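Local coordinates for protein mandelate racemase/muconate lactonizing enzyme (Polaromonas sp., PDB 2OG9) that probably acts as an isomerase of the enolase superfamily related to mandelate racemase, removing a proton next to the carboxylate of its substrate, at residues M226-E231 against A254-T259; N234-E239 against A282-P287; A214-D219 against P241-D246; Y245-H250 against I277-A282. One frame throughout, in Å; residues are numbered along the deposited sequence.

Interaction 1: M226-E231 against A254-T259; sequences MCRIFE and ALQFDT. With CA (calcium ion), chain C.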
loop_
_atom_site.group_PDB
_atom_site.type_symbol
_atom_site.label_atom_id
_atom_site.label_comp_id
_atom_site.label_asym_id
_atom_site.label_seq_id
_atom_site.Cartn_x
_atom_site.Cartn_y
_atom_site.Cartn_z
HETATM N N MSE A 226 1.665 -3.216 30.778
HETATM C CA MSE A 226 2.527 -4.257 31.337
HETATM C C MSE A 226 3.820 -4.424 30.544
HETATM O O MSE A 226 4.889 -4.611 31.129
HETATM C CB MSE A 226 1.787 -5.593 31.403
HETATM C CG MSE A 226 0.652 -5.616 32.413
HETATM SE SE MSE A 226 1.256 -5.165 34.205
HETATM C CE MSE A 226 1.811 -6.928 34.793
ATOM N N CYS A 227 3.732 -4.367 29.217
ATOM C CA CYS A 227 4.933 -4.497 28.402
ATOM C C CYS A 227 5.867 -3.332 28.710
ATOM O O CYS A 227 7.082 -3.504 28.802
ATOM C CB CYS A 227 4.584 -4.512 26.910
ATOM S SG CYS A 227 3.813 -6.052 26.340
ATOM N N ARG A 228 5.287 -2.146 28.876
ATOM C CA ARG A 228 6.060 -0.947 29.189
ATOM C C ARG A 228 6.880 -1.169 30.459
ATOM O O ARG A 228 8.077 -0.894 30.499
ATOM C CB ARG A 228 5.115 0.243 29.390
ATOM C CG ARG A 228 5.812 1.561 29.721
ATOM C CD ARG A 228 6.708 2.020 28.581
ATOM N NE ARG A 228 5.941 2.327 27.376
ATOM C CZ ARG A 228 6.483 2.533 26.179
ATOM N NH1 ARG A 228 7.800 2.465 26.025
ATOM N NH2 ARG A 228 5.709 2.796 25.132
ATOM N N ILE A 229 6.216 -1.671 31.493
ATOM C CA ILE A 229 6.860 -1.924 32.774
ATOM C C ILE A 229 7.950 -2.990 32.676
ATOM O O ILE A 229 9.014 -2.849 33.272
ATOM C CB ILE A 229 5.817 -2.362 33.827
ATOM C CG1 ILE A 229 4.778 -1.253 34.019
ATOM C CG2 ILE A 229 6.507 -2.673 35.148
ATOM C CD1 ILE A 229 3.565 -1.676 34.821
ATOM N N PHE A 230 7.688 -4.047 31.913
ATOM C CA PHE A 230 8.652 -5.135 31.764
ATOM C C PHE A 230 9.890 -4.800 30.935
ATOM O O PHE A 230 10.894 -5.504 31.021
ATOM C CB PHE A 230 7.976 -6.373 31.161
ATOM C CG PHE A 230 7.143 -7.157 32.140
ATOM C CD1 PHE A 230 7.671 -7.550 33.369
ATOM C CD2 PHE A 230 5.841 -7.531 31.821
ATOM C CE1 PHE A 230 6.912 -8.306 34.268
ATOM C CE2 PHE A 230 5.074 -8.286 32.708
ATOM C CZ PHE A 230 5.613 -8.675 33.935
ATOM N N GLU A 231 9.825 -3.736 30.138
ATOM C CA GLU A 231 10.951 -3.349 29.284
ATOM C C GLU A 231 12.325 -3.373 29.958
ATOM O O GLU A 231 13.273 -3.941 29.415
ATOM C CB GLU A 231 10.719 -1.954 28.685
ATOM C CG GLU A 231 9.763 -1.905 27.500
ATOM C CD GLU A 231 10.400 -2.359 26.191
ATOM O OE1 GLU A 231 10.736 -3.555 26.059
ATOM O OE2 GLU A 231 10.564 -1.513 25.288
ATOM N N ALA A 254 4.743 -5.421 19.186
ATOM C CA ALA A 254 6.077 -5.730 18.675
ATOM C C ALA A 254 6.758 -4.513 18.052
ATOM O O ALA A 254 7.974 -4.357 18.145
ATOM C CB ALA A 254 5.995 -6.865 17.650
ATOM N N LEU A 255 5.980 -3.648 17.413
ATOM C CA LEU A 255 6.556 -2.464 16.789
ATOM C C LEU A 255 7.013 -1.458 17.841
ATOM O O LEU A 255 8.043 -0.810 17.687
ATOM C CB LEU A 255 5.531 -1.800 15.854
ATOM C CG LEU A 255 5.966 -0.501 15.163
ATOM C CD1 LEU A 255 7.203 -0.761 14.320
ATOM C CD2 LEU A 255 4.831 0.036 14.287
ATOM N N GLN A 256 6.242 -1.358 18.916
ATOM C CA GLN A 256 6.504 -0.415 19.997
ATOM C C GLN A 256 7.602 -0.805 20.982
ATOM O O GLN A 256 8.435 0.024 21.352
ATOM C CB GLN A 256 5.196 -0.179 20.773
ATOM C CG GLN A 256 5.286 0.751 21.986
ATOM C CD GLN A 256 5.651 2.179 21.616
ATOM O OE1 GLN A 256 5.137 2.732 20.640
ATOM N NE2 GLN A 256 6.533 2.787 22.403
ATOM N N PHE A 257 7.620 -2.068 21.392
ATOM C CA PHE A 257 8.577 -2.506 22.402
ATOM C C PHE A 257 9.830 -3.266 21.977
ATOM O O PHE A 257 9.843 -3.977 20.971
ATOM C CB PHE A 257 7.811 -3.312 23.451
ATOM C CG PHE A 257 6.702 -2.538 24.110
ATOM C CD1 PHE A 257 6.989 -1.553 25.051
ATOM C CD2 PHE A 257 5.372 -2.776 23.772
ATOM C CE1 PHE A 257 5.967 -0.815 25.653
ATOM C CE2 PHE A 257 4.342 -2.047 24.363
ATOM C CZ PHE A 257 4.641 -1.061 25.307
ATOM N N ASP A 258 10.891 -3.097 22.765
ATOM C CA ASP A 258 12.164 -3.771 22.522
ATOM C C ASP A 258 12.015 -5.260 22.815
ATOM O O ASP A 258 12.549 -6.106 22.100
ATOM C CB ASP A 258 13.260 -3.214 23.438
ATOM C CG ASP A 258 13.719 -1.824 23.041
ATOM O OD1 ASP A 258 13.326 -1.337 21.959
ATOM O OD2 ASP A 258 14.495 -1.223 23.819
ATOM N N THR A 259 11.293 -5.565 23.889
ATOM C CA THR A 259 11.075 -6.950 24.299
ATOM C C THR A 259 10.339 -7.755 23.236
ATOM O O THR A 259 9.278 -7.353 22.757
ATOM C CB THR A 259 10.254 -7.027 25.598
ATOM O OG1 THR A 259 10.906 -6.259 26.617
ATOM C CG2 THR A 259 10.132 -8.478 26.067
HETATM CA CA CA C . 10.148 -4.791 18.719
HETATM O O HOH W 1 11.848 -7.129 28.950
HETATM O O HOH W 2 10.615 -2.507 18.263
HETATM O O HOH W 3 12.164 -5.624 19.510
HETATM O O HOH W 4 9.087 -6.673 19.889
HETATM O O HOH W 5 9.763 -6.402 16.952
HETATM O O HOH W 6 11.495 -4.163 16.756
#
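At the C-terminal ends of two successive outer helices of the barrel, 220-230 and 247-256, Glu231 reaches over to the backbone of Asp258 and Thr259. A bend at chi2 (-78°) brings its carboxylate there. Glu231 OE1 accepts from Thr259 OG1 at 2.8 Å, nearly along the C-O bond, and from Thr259 N at 3.0 Å through its syn lone pair; Glu231 OE2 takes Asp258 N at 3.0 Å in an almost straight bond. Three donors thus fix the carboxylate's rotation. OE2 lies in the plane of the Phe257 ring, at its edge. Cys227 CB packs over one face of that ring, 3.7 Å from the centroid, a CH-pi contact, and Gln256 CG lies over the opposite face. Phe257 CE1 sits 3.4 Å from Arg228 CZ, over the guanidinium, whose NE is salt-bridged to Asp258 of a third subunit. The calcium ion is bound by Phe257 O at 2.4 Å and by Ala254 O at 2.3 Å, which with five waters make a main-chain site at a helix C-terminus.

Interaction 2: N234-E239 against A282-P287; sequences NLVWIE and ADYLMP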
loop_
_atom_site.group_PDB
_atom_site.type_symbol
_atom_site.label_atom_id
_atom_site.label_comp_id
_atom_site.label_asym_id
_atom_site.label_seq_id
_atom_site.Cartn_x
_atom_site.Cartn_y
_atom_site.Cartn_z
ATOM N N ASN A 234 14.469 -6.791 30.530
ATOM C CA ASN A 234 15.220 -7.482 29.482
ATOM C C ASN A 234 14.834 -8.955 29.395
ATOM O O ASN A 234 15.698 -9.837 29.356
ATOM C CB ASN A 234 16.728 -7.375 29.719
ATOM C CG ASN A 234 17.270 -5.999 29.409
ATOM O OD1 ASN A 234 16.909 -5.391 28.401
ATOM N ND2 ASN A 234 18.157 -5.504 30.266
ATOM N N LEU A 235 13.534 -9.219 29.375
ATOM C CA LEU A 235 13.042 -10.586 29.284
ATOM C C LEU A 235 13.354 -11.126 27.896
ATOM O O LEU A 235 13.507 -10.358 26.948
ATOM C CB LEU A 235 11.531 -10.621 29.502
ATOM C CG LEU A 235 10.984 -10.099 30.830
ATOM C CD1 LEU A 235 9.464 -10.072 30.753
ATOM C CD2 LEU A 235 11.465 -10.982 31.978
ATOM N N VAL A 236 13.454 -12.446 27.778
ATOM C CA VAL A 236 13.718 -13.066 26.487
ATOM C C VAL A 236 12.502 -12.772 25.619
ATOM O O VAL A 236 12.629 -12.453 24.436
ATOM C CB VAL A 236 13.901 -14.592 26.617
ATOM C CG1 VAL A 236 14.146 -15.202 25.248
ATOM C CG2 VAL A 236 15.065 -14.895 27.553
ATOM N N TRP A 237 11.317 -12.883 26.214
ATOM C CA TRP A 237 10.088 -12.587 25.494
ATOM C C TRP A 237 8.883 -12.461 26.415
ATOM O O TRP A 237 8.939 -12.830 27.589
ATOM C CB TRP A 237 9.797 -13.659 24.424
ATOM C CG TRP A 237 9.400 -15.025 24.943
ATOM C CD1 TRP A 237 8.355 -15.328 25.778
ATOM C CD2 TRP A 237 10.014 -16.277 24.610
ATOM N NE1 TRP A 237 8.284 -16.687 25.979
ATOM C CE2 TRP A 237 9.289 -17.293 25.275
ATOM C CE3 TRP A 237 11.106 -16.639 23.810
ATOM C CZ2 TRP A 237 9.625 -18.650 25.162
ATOM C CZ3 TRP A 237 11.439 -17.990 23.699
ATOM C CH2 TRP A 237 10.699 -18.975 24.372
ATOM N N ILE A 238 7.814 -11.893 25.868
ATOM C CA ILE A 238 6.544 -11.755 26.563
ATOM C C ILE A 238 5.628 -12.593 25.677
ATOM O O ILE A 238 5.385 -12.254 24.516
ATOM C CB ILE A 238 6.075 -10.289 26.613
ATOM C CG1 ILE A 238 7.000 -9.492 27.548
ATOM C CG2 ILE A 238 4.615 -10.229 27.082
ATOM C CD1 ILE A 238 6.698 -8.000 27.616
ATOM N N GLU A 239 5.141 -13.697 26.230
ATOM C CA GLU A 239 4.314 -14.654 25.501
ATOM C C GLU A 239 2.800 -14.481 25.637
ATOM O O GLU A 239 2.278 -14.294 26.737
ATOM C CB GLU A 239 4.726 -16.060 25.954
ATOM C CG GLU A 239 4.083 -17.228 25.234
ATOM C CD GLU A 239 4.633 -18.553 25.738
ATOM O OE1 GLU A 239 5.824 -18.587 26.111
ATOM O OE2 GLU A 239 3.893 -19.559 25.756
ATOM N N ALA A 282 4.771 -11.430 15.509
ATOM C CA ALA A 282 5.588 -12.195 16.448
ATOM C C ALA A 282 7.078 -12.202 16.143
ATOM O O ALA A 282 7.495 -12.447 15.011
ATOM C CB ALA A 282 5.079 -13.626 16.524
ATOM N N ASP A 283 7.874 -11.932 17.171
ATOM C CA ASP A 283 9.325 -11.940 17.053
ATOM C C ASP A 283 9.735 -13.411 17.146
ATOM O O ASP A 283 10.626 -13.868 16.425
ATOM C CB ASP A 283 9.927 -11.123 18.187
ATOM C CG ASP A 283 9.563 -9.656 18.087
ATOM O OD1 ASP A 283 10.061 -8.990 17.156
ATOM O OD2 ASP A 283 8.766 -9.179 18.921
ATOM N N TYR A 284 9.071 -14.134 18.045
ATOM C CA TYR A 284 9.275 -15.573 18.242
ATOM C C TYR A 284 7.969 -16.268 17.872
ATOM O O TYR A 284 6.961 -16.094 18.558
ATOM C CB TYR A 284 9.580 -15.910 19.707
ATOM C CG TYR A 284 10.987 -15.601 20.172
ATOM C CD1 TYR A 284 12.038 -16.491 19.940
ATOM C CD2 TYR A 284 11.267 -14.417 20.846
ATOM C CE1 TYR A 284 13.340 -16.200 20.373
ATOM C CE2 TYR A 284 12.553 -14.116 21.278
ATOM C CZ TYR A 284 13.582 -15.006 21.037
ATOM O OH TYR A 284 14.855 -14.670 21.437
ATOM N N LEU A 285 7.977 -17.052 16.799
ATOM C CA LEU A 285 6.777 -17.773 16.400
ATOM C C LEU A 285 6.769 -19.088 17.177
ATOM O O LEU A 285 7.801 -19.760 17.281
ATOM C CB LEU A 285 6.790 -18.048 14.891
ATOM C CG LEU A 285 5.485 -18.595 14.313
ATOM C CD1 LEU A 285 4.400 -17.519 14.383
ATOM C CD2 LEU A 285 5.710 -19.026 12.869
HETATM N N MSE A 286 5.615 -19.464 17.711
HETATM C CA MSE A 286 5.529 -20.684 18.504
HETATM C C MSE A 286 4.586 -21.746 17.970
HETATM O O MSE A 286 3.584 -22.083 18.604
HETATM C CB MSE A 286 5.146 -20.325 19.941
HETATM C CG MSE A 286 6.096 -19.316 20.565
HETATM SE SE MSE A 286 5.702 -19.032 22.438
HETATM C CE MSE A 286 6.507 -20.648 23.192
ATOM N N PRO A 287 4.902 -22.303 16.796
ATOM C CA PRO A 287 4.052 -23.337 16.210
ATOM C C PRO A 287 4.114 -24.609 17.047
ATOM O O PRO A 287 5.133 -24.898 17.676
ATOM C CB PRO A 287 4.645 -23.519 14.819
ATOM C CG PRO A 287 6.102 -23.264 15.045
ATOM C CD PRO A 287 6.087 -22.051 15.959
HETATM O O HOH W 7 15.075 -12.434 23.161
#
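Trp237 meets Tyr284 edge-to-face: Trp237 CE3 sits over the centre of the tyrosine ring, 3.7 Å from Tyr284 CD2, with the planes at 57°. Trp237 CG stands between its backbone N and carbonyl carbon (chi1 70°), which turns the indole toward Tyr284. The far end of the indole runs to the selenomethionine Met286, whose CE is 4.2 Å from Trp237 CZ2. Met286 SE packs against the Glu239 carboxylate, 3.5 Å from CD. These side chains lie on or beside strands 238-239 and 284-285 of the parallel barrel, which are separated by strand 261-263. Trp237 NE1 gives Glu239 OE1 a weak bond of 3.1 Å. Water 7 links Val236 O, to which it donates at 2.8 Å, with Tyr284 OH. Farther out, Tyr152 and Trp333 each pack edge-to-face with Trp237. Glu239 OE2 lies near the acidic groups of Asp213 and Glu265, a cluster at the ends of successive strands, consistent with the metal-binding acids of enolase-superfamily enzymes, and Lys182 forms a long, weak ion pair with it.

Interaction 3: A214-D219 against P241-D246; sequences ANQQWD and PLDAYD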
loop_
_atom_site.group_PDB
_atom_site.type_symbol
_atom_site.label_atom_id
_atom_site.label_comp_id
_atom_site.label_asym_id
_atom_site.label_seq_id
_atom_site.Cartn_x
_atom_site.Cartn_y
_atom_site.Cartn_z
ATOM N N ALA A 214 1.606 -14.526 29.536
ATOM C CA ALA A 214 0.375 -13.908 30.033
ATOM C C ALA A 214 -0.876 -14.708 29.694
ATOM O O ALA A 214 -1.972 -14.385 30.154
ATOM C CB ALA A 214 0.248 -12.487 29.489
ATOM N N ASN A 215 -0.703 -15.747 28.882
ATOM C CA ASN A 215 -1.797 -16.621 28.470
ATOM C C ASN A 215 -3.074 -15.907 28.017
ATOM O O ASN A 215 -4.164 -16.192 28.521
ATOM C CB ASN A 215 -2.135 -17.601 29.598
ATOM C CG ASN A 215 -0.930 -18.411 30.045
ATOM O OD1 ASN A 215 0.007 -17.871 30.639
ATOM N ND2 ASN A 215 -0.943 -19.710 29.751
ATOM N N GLN A 216 -2.933 -14.989 27.064
ATOM C CA GLN A 216 -4.064 -14.247 26.507
ATOM C C GLN A 216 -4.929 -13.549 27.554
ATOM O O GLN A 216 -6.112 -13.317 27.315
ATOM C CB GLN A 216 -4.968 -15.185 25.695
ATOM C CG GLN A 216 -4.261 -16.068 24.676
ATOM C CD GLN A 216 -5.229 -16.930 23.879
ATOM O OE1 GLN A 216 -6.056 -16.421 23.125
ATOM N NE2 GLN A 216 -5.131 -18.244 24.047
ATOM N N GLN A 217 -4.358 -13.198 28.700
ATOM C CA GLN A 217 -5.146 -12.562 29.754
ATOM C C GLN A 217 -5.290 -11.043 29.692
ATOM O O GLN A 217 -6.169 -10.479 30.344
ATOM C CB GLN A 217 -4.589 -12.944 31.129
ATOM C CG GLN A 217 -4.732 -14.414 31.481
ATOM C CD GLN A 217 -6.135 -14.934 31.244
ATOM O OE1 GLN A 217 -6.465 -15.394 30.147
ATOM N NE2 GLN A 217 -6.978 -14.847 32.268
ATOM N N TRP A 218 -4.443 -10.377 28.918
ATOM C CA TRP A 218 -4.504 -8.921 28.842
ATOM C C TRP A 218 -5.271 -8.348 27.657
ATOM O O TRP A 218 -5.249 -8.912 26.563
ATOM C CB TRP A 218 -3.093 -8.337 28.798
ATOM C CG TRP A 218 -2.222 -8.662 29.966
ATOM C CD1 TRP A 218 -2.606 -8.780 31.272
ATOM C CD2 TRP A 218 -0.794 -8.794 29.952
ATOM N NE1 TRP A 218 -1.505 -8.970 32.073
ATOM C CE2 TRP A 218 -0.381 -8.981 31.290
ATOM C CE3 TRP A 218 0.175 -8.766 28.939
ATOM C CZ2 TRP A 218 0.966 -9.140 31.644
ATOM C CZ3 TRP A 218 1.515 -8.925 29.290
ATOM C CH2 TRP A 218 1.897 -9.109 30.633
ATOM N N ASP A 219 -5.956 -7.226 27.874
ATOM C CA ASP A 219 -6.639 -6.569 26.766
ATOM C C ASP A 219 -5.569 -5.630 26.208
ATOM O O ASP A 219 -4.525 -5.454 26.836
ATOM C CB ASP A 219 -7.886 -5.789 27.223
ATOM C CG ASP A 219 -7.610 -4.827 28.369
ATOM O OD1 ASP A 219 -6.531 -4.202 28.401
ATOM O OD2 ASP A 219 -8.499 -4.681 29.236
ATOM N N PRO A 241 0.550 -12.067 25.084
ATOM C CA PRO A 241 0.008 -10.962 25.877
ATOM C C PRO A 241 -1.466 -10.691 25.575
ATOM O O PRO A 241 -2.201 -10.210 26.436
ATOM C CB PRO A 241 0.907 -9.790 25.491
ATOM C CG PRO A 241 1.272 -10.114 24.052
ATOM C CD PRO A 241 1.576 -11.593 24.140
ATOM N N LEU A 242 -1.894 -11.024 24.360
ATOM C CA LEU A 242 -3.274 -10.790 23.929
ATOM C C LEU A 242 -3.945 -12.048 23.390
ATOM O O LEU A 242 -3.333 -13.112 23.336
ATOM C CB LEU A 242 -3.291 -9.737 22.826
ATOM C CG LEU A 242 -2.689 -8.371 23.158
ATOM C CD1 LEU A 242 -2.520 -7.567 21.875
ATOM C CD2 LEU A 242 -3.586 -7.645 24.152
ATOM N N ASP A 243 -5.207 -11.914 22.985
ATOM C CA ASP A 243 -5.936 -13.034 22.407
ATOM C C ASP A 243 -5.086 -13.554 21.250
ATOM O O ASP A 243 -4.561 -12.772 20.453
ATOM C CB ASP A 243 -7.294 -12.585 21.865
ATOM C CG ASP A 243 -8.027 -13.703 21.146
ATOM O OD1 ASP A 243 -8.590 -14.591 21.822
ATOM O OD2 ASP A 243 -8.027 -13.707 19.899
ATOM N N ALA A 244 -4.961 -14.872 21.157
ATOM C CA ALA A 244 -4.163 -15.508 20.115
ATOM C C ALA A 244 -4.485 -15.025 18.700
ATOM O O ALA A 244 -3.635 -15.074 17.810
ATOM C CB ALA A 244 -4.333 -17.023 20.196
ATOM N N TYR A 245 -5.707 -14.549 18.493
ATOM C CA TYR A 245 -6.114 -14.098 17.169
ATOM C C TYR A 245 -6.054 -12.595 16.913
ATOM O O TYR A 245 -6.401 -12.142 15.823
ATOM C CB TYR A 245 -7.513 -14.642 16.865
ATOM C CG TYR A 245 -7.495 -16.136 16.644
ATOM C CD1 TYR A 245 -7.208 -16.666 15.390
ATOM C CD2 TYR A 245 -7.661 -17.022 17.710
ATOM C CE1 TYR A 245 -7.076 -18.041 15.199
ATOM C CE2 TYR A 245 -7.531 -18.400 17.531
ATOM C CZ TYR A 245 -7.235 -18.899 16.275
ATOM O OH TYR A 245 -7.078 -20.251 16.088
ATOM N N ASP A 246 -5.607 -11.827 17.903
ATOM C CA ASP A 246 -5.498 -10.379 17.741
ATOM C C ASP A 246 -4.144 -10.055 17.110
ATOM O O ASP A 246 -3.237 -9.552 17.769
ATOM C CB ASP A 246 -5.632 -9.678 19.096
ATOM C CG ASP A 246 -5.669 -8.170 18.966
ATOM O OD1 ASP A 246 -5.687 -7.683 17.813
ATOM O OD2 ASP A 246 -5.683 -7.472 20.005
HETATM O O HOH W 8 -6.664 -9.800 24.411
#
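Of the direct hydrogen bonds between the loops 214-219 and 241-246, the shorter is that of Ala244 N to Gln216 OE1, 2.7 Å and nearly straight at 172°. The donor stands well above the amide plane of Gln216, off either lone pair. An extended chain (chi2 -178°) carries this amide across to the other loop, and its CG passes 3.4 Å from Leu242 O on the way. Trp218 N makes a weak bond of 3.3 Å to Pro241 O. Water 8 bridges the same two backbones, donating to Trp218 O and accepting from Asp243 N.

Van der Waals contacts lie beside these bonds. Pro241 CB touches the edge of the indole, 3.7 Å from Trp218 CE3, and Ala214 CB packs against Pro241 CA at 3.9 Å. Leu242, though its CB starts off away from the other loop, brings Leu242 CD2 back to within 3.2 Å of the carbonyl oxygen Trp218 O.

Turns shape both partners. Ala214 to Gln217 is a type I' beta turn, whereas Asp243 OD2 accepts from Tyr245 N at 2.8 Å in an Asx turn; Asp243 OD1 is salt-bridged to Arg111 of a fourth subunit. Each loop ends on an aspartate N-cap, Asp219 and Asp246. This pairing is that of neighbouring beta-to-alpha loops in a TIM barrel, each following a strand, 210-213 or 238-239, and leading into the next helix.

Interaction 4: Y245-H250 against I277-A282; sequences YDHEGH and IRHRAA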
loop_
_atom_site.group_PDB
_atom_site.type_symbol
_atom_site.label_atom_id
_atom_site.label_comp_id
_atom_site.label_asym_id
_atom_site.label_seq_id
_atom_site.Cartn_x
_atom_site.Cartn_y
_atom_site.Cartn_z
ATOM N N TYR A 245 -5.707 -14.549 18.493
ATOM C CA TYR A 245 -6.114 -14.098 17.169
ATOM C C TYR A 245 -6.054 -12.595 16.913
ATOM O O TYR A 245 -6.401 -12.142 15.823
ATOM C CB TYR A 245 -7.513 -14.642 16.865
ATOM C CG TYR A 245 -7.495 -16.136 16.644
ATOM C CD1 TYR A 245 -7.208 -16.666 15.390
ATOM C CD2 TYR A 245 -7.661 -17.022 17.710
ATOM C CE1 TYR A 245 -7.076 -18.041 15.199
ATOM C CE2 TYR A 245 -7.531 -18.400 17.531
ATOM C CZ TYR A 245 -7.235 -18.899 16.275
ATOM O OH TYR A 245 -7.078 -20.251 16.088
ATOM N N ASP A 246 -5.607 -11.827 17.903
ATOM C CA ASP A 246 -5.498 -10.379 17.741
ATOM C C ASP A 246 -4.144 -10.055 17.110
ATOM O O ASP A 246 -3.237 -9.552 17.769
ATOM C CB ASP A 246 -5.632 -9.678 19.096
ATOM C CG ASP A 246 -5.669 -8.170 18.966
ATOM O OD1 ASP A 246 -5.687 -7.683 17.813
ATOM O OD2 ASP A 246 -5.683 -7.472 20.005
ATOM N N HIS A 247 -4.022 -10.343 15.821
ATOM C CA HIS A 247 -2.780 -10.124 15.087
ATOM C C HIS A 247 -2.347 -8.660 15.014
ATOM O O HIS A 247 -1.160 -8.352 15.156
ATOM C CB HIS A 247 -2.920 -10.724 13.686
ATOM C CG HIS A 247 -3.142 -12.206 13.692
ATOM N ND1 HIS A 247 -3.756 -12.876 12.653
ATOM C CD2 HIS A 247 -2.819 -13.150 14.607
ATOM C CE1 HIS A 247 -3.801 -14.165 12.930
ATOM N NE2 HIS A 247 -3.239 -14.359 14.111
ATOM N N GLU A 248 -3.300 -7.759 14.783
ATOM C CA GLU A 248 -2.979 -6.338 14.725
ATOM C C GLU A 248 -2.481 -5.888 16.091
ATOM O O GLU A 248 -1.537 -5.101 16.187
ATOM C CB GLU A 248 -4.211 -5.512 14.350
ATOM C CG GLU A 248 -4.521 -5.488 12.870
ATOM C CD GLU A 248 -5.630 -4.505 12.533
ATOM O OE1 GLU A 248 -5.551 -3.340 12.979
ATOM O OE2 GLU A 248 -6.575 -4.898 11.816
ATOM N N GLY A 249 -3.132 -6.389 17.139
ATOM C CA GLY A 249 -2.747 -6.041 18.497
ATOM C C GLY A 249 -1.321 -6.457 18.801
ATOM O O GLY A 249 -0.533 -5.668 19.328
ATOM N N HIS A 250 -0.983 -7.699 18.463
ATOM C CA HIS A 250 0.362 -8.204 18.699
ATOM C C HIS A 250 1.393 -7.443 17.869
ATOM O O HIS A 250 2.468 -7.118 18.361
ATOM C CB HIS A 250 0.438 -9.706 18.376
ATOM C CG HIS A 250 -0.169 -10.585 19.426
ATOM N ND1 HIS A 250 0.278 -10.608 20.731
ATOM C CD2 HIS A 250 -1.179 -11.483 19.361
ATOM C CE1 HIS A 250 -0.430 -11.484 21.422
ATOM N NE2 HIS A 250 -1.321 -12.029 20.613
ATOM N N ILE A 277 2.173 -14.045 10.558
ATOM C CA ILE A 277 3.436 -13.624 9.955
ATOM C C ILE A 277 3.235 -12.433 9.017
ATOM O O ILE A 277 4.091 -11.558 8.930
ATOM C CB ILE A 277 4.090 -14.801 9.181
ATOM C CG1 ILE A 277 4.534 -15.880 10.179
ATOM C CG2 ILE A 277 5.272 -14.303 8.339
ATOM C CD1 ILE A 277 5.036 -17.171 9.524
ATOM N N ARG A 278 2.103 -12.403 8.321
ATOM C CA ARG A 278 1.804 -11.303 7.408
ATOM C C ARG A 278 1.701 -9.995 8.199
ATOM O O ARG A 278 2.121 -8.939 7.729
ATOM C CB ARG A 278 0.492 -11.585 6.667
ATOM C CG ARG A 278 0.109 -10.540 5.625
ATOM C CD ARG A 278 -1.098 -11.001 4.812
ATOM N NE ARG A 278 -2.312 -11.112 5.619
ATOM C CZ ARG A 278 -3.018 -10.074 6.058
ATOM N NH1 ARG A 278 -2.637 -8.838 5.767
ATOM N NH2 ARG A 278 -4.107 -10.271 6.789
ATOM N N HIS A 279 1.148 -10.075 9.408
ATOM C CA HIS A 279 1.004 -8.906 10.271
ATOM C C HIS A 279 2.301 -8.542 10.997
ATOM O O HIS A 279 2.385 -7.476 11.609
ATOM C CB HIS A 279 -0.058 -9.150 11.353
ATOM C CG HIS A 279 -1.471 -9.067 10.869
ATOM N ND1 HIS A 279 -2.044 -10.031 10.068
ATOM C CD2 HIS A 279 -2.438 -8.147 11.102
ATOM C CE1 HIS A 279 -3.304 -9.710 9.831
ATOM N NE2 HIS A 279 -3.568 -8.572 10.447
ATOM N N ARG A 280 3.301 -9.420 10.933
ATOM C CA ARG A 280 4.561 -9.208 11.648
ATOM C C ARG A 280 4.164 -9.101 13.124
ATOM O O ARG A 280 4.583 -8.199 13.842
ATOM C CB ARG A 280 5.254 -7.925 11.174
ATOM C CG ARG A 280 5.652 -7.970 9.705
ATOM C CD ARG A 280 6.274 -6.661 9.221
ATOM N NE ARG A 280 7.503 -6.329 9.938
ATOM C CZ ARG A 280 8.412 -5.458 9.504
ATOM N NH1 ARG A 280 8.234 -4.829 8.349
ATOM N NH2 ARG A 280 9.499 -5.218 10.226
ATOM N N ALA A 281 3.351 -10.057 13.556
ATOM C CA ALA A 281 2.822 -10.087 14.909
ATOM C C ALA A 281 3.646 -10.866 15.928
ATOM O O ALA A 281 3.261 -10.951 17.095
ATOM C CB ALA A 281 1.399 -10.636 14.877
ATOM N N ALA A 282 4.771 -11.430 15.509
ATOM C CA ALA A 282 5.588 -12.195 16.448
ATOM C C ALA A 282 7.078 -12.202 16.143
ATOM O O ALA A 282 7.495 -12.447 15.011
ATOM C CB ALA A 282 5.079 -13.626 16.524
HETATM O O HOH W 9 -5.551 -6.924 10.087
#
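His250 and Ala281 bring the two backbones to 4.9 Å between CA atoms, where the first turn of helix 247-256 meets the chain leaving helix 270-278, two neighbouring outer helices of the TIM barrel. The second of these ends in a Schellman motif, with Arg280 at positive phi, so that the chain turns and presents Ala281 to the first. Ala281 CB touches His247 O at 3.4 Å and His250 CB at 3.7 Å. Its carbonyl oxygen lies 3.3 Å from His250 CB, buried and without a polar partner in the model. His247 CB packs over the centre of the His279 imidazole, 3.6 Å from the centroid and 12° off its normal, a CH-pi contact. Asp275 holds both rings, accepting from His247 ND1 at its carboxylate and from His279 ND1 at its carbonyl. Asp246 caps the start of helix 247-256 through Gly249 N. Glu248 CG lies at the edge of the His279 ring, and water 9 joins Glu248 OE2, at 2.9 Å, to His279 NE2, at 2.6 Å.

Overall arrangement
All four contacts lie on the same side of the chain's centre, with centres 11 to 15 Å apart. Interactions 1 and 2 meet where Cys227 SG packs 3.7 Å from Ile238 CD1, tying the helix ends to the strand core. Interaction 3 joins the same core through Trp218, which reaches Ile238 and Met226, and through Glu239 O, 2.9 Å from Ala214 N in a probable hydrogen bond. Interactions 3 and 4 share Tyr245 and Asp246; 2 and 4 share Ala282. The acids that probably bind the catalytic metal, as in relatives, gather around Glu239 of interaction 2; the calcium ion of interaction 1, about 10 Å from the nearest atom of the Tyr284 side chain, is a separate site.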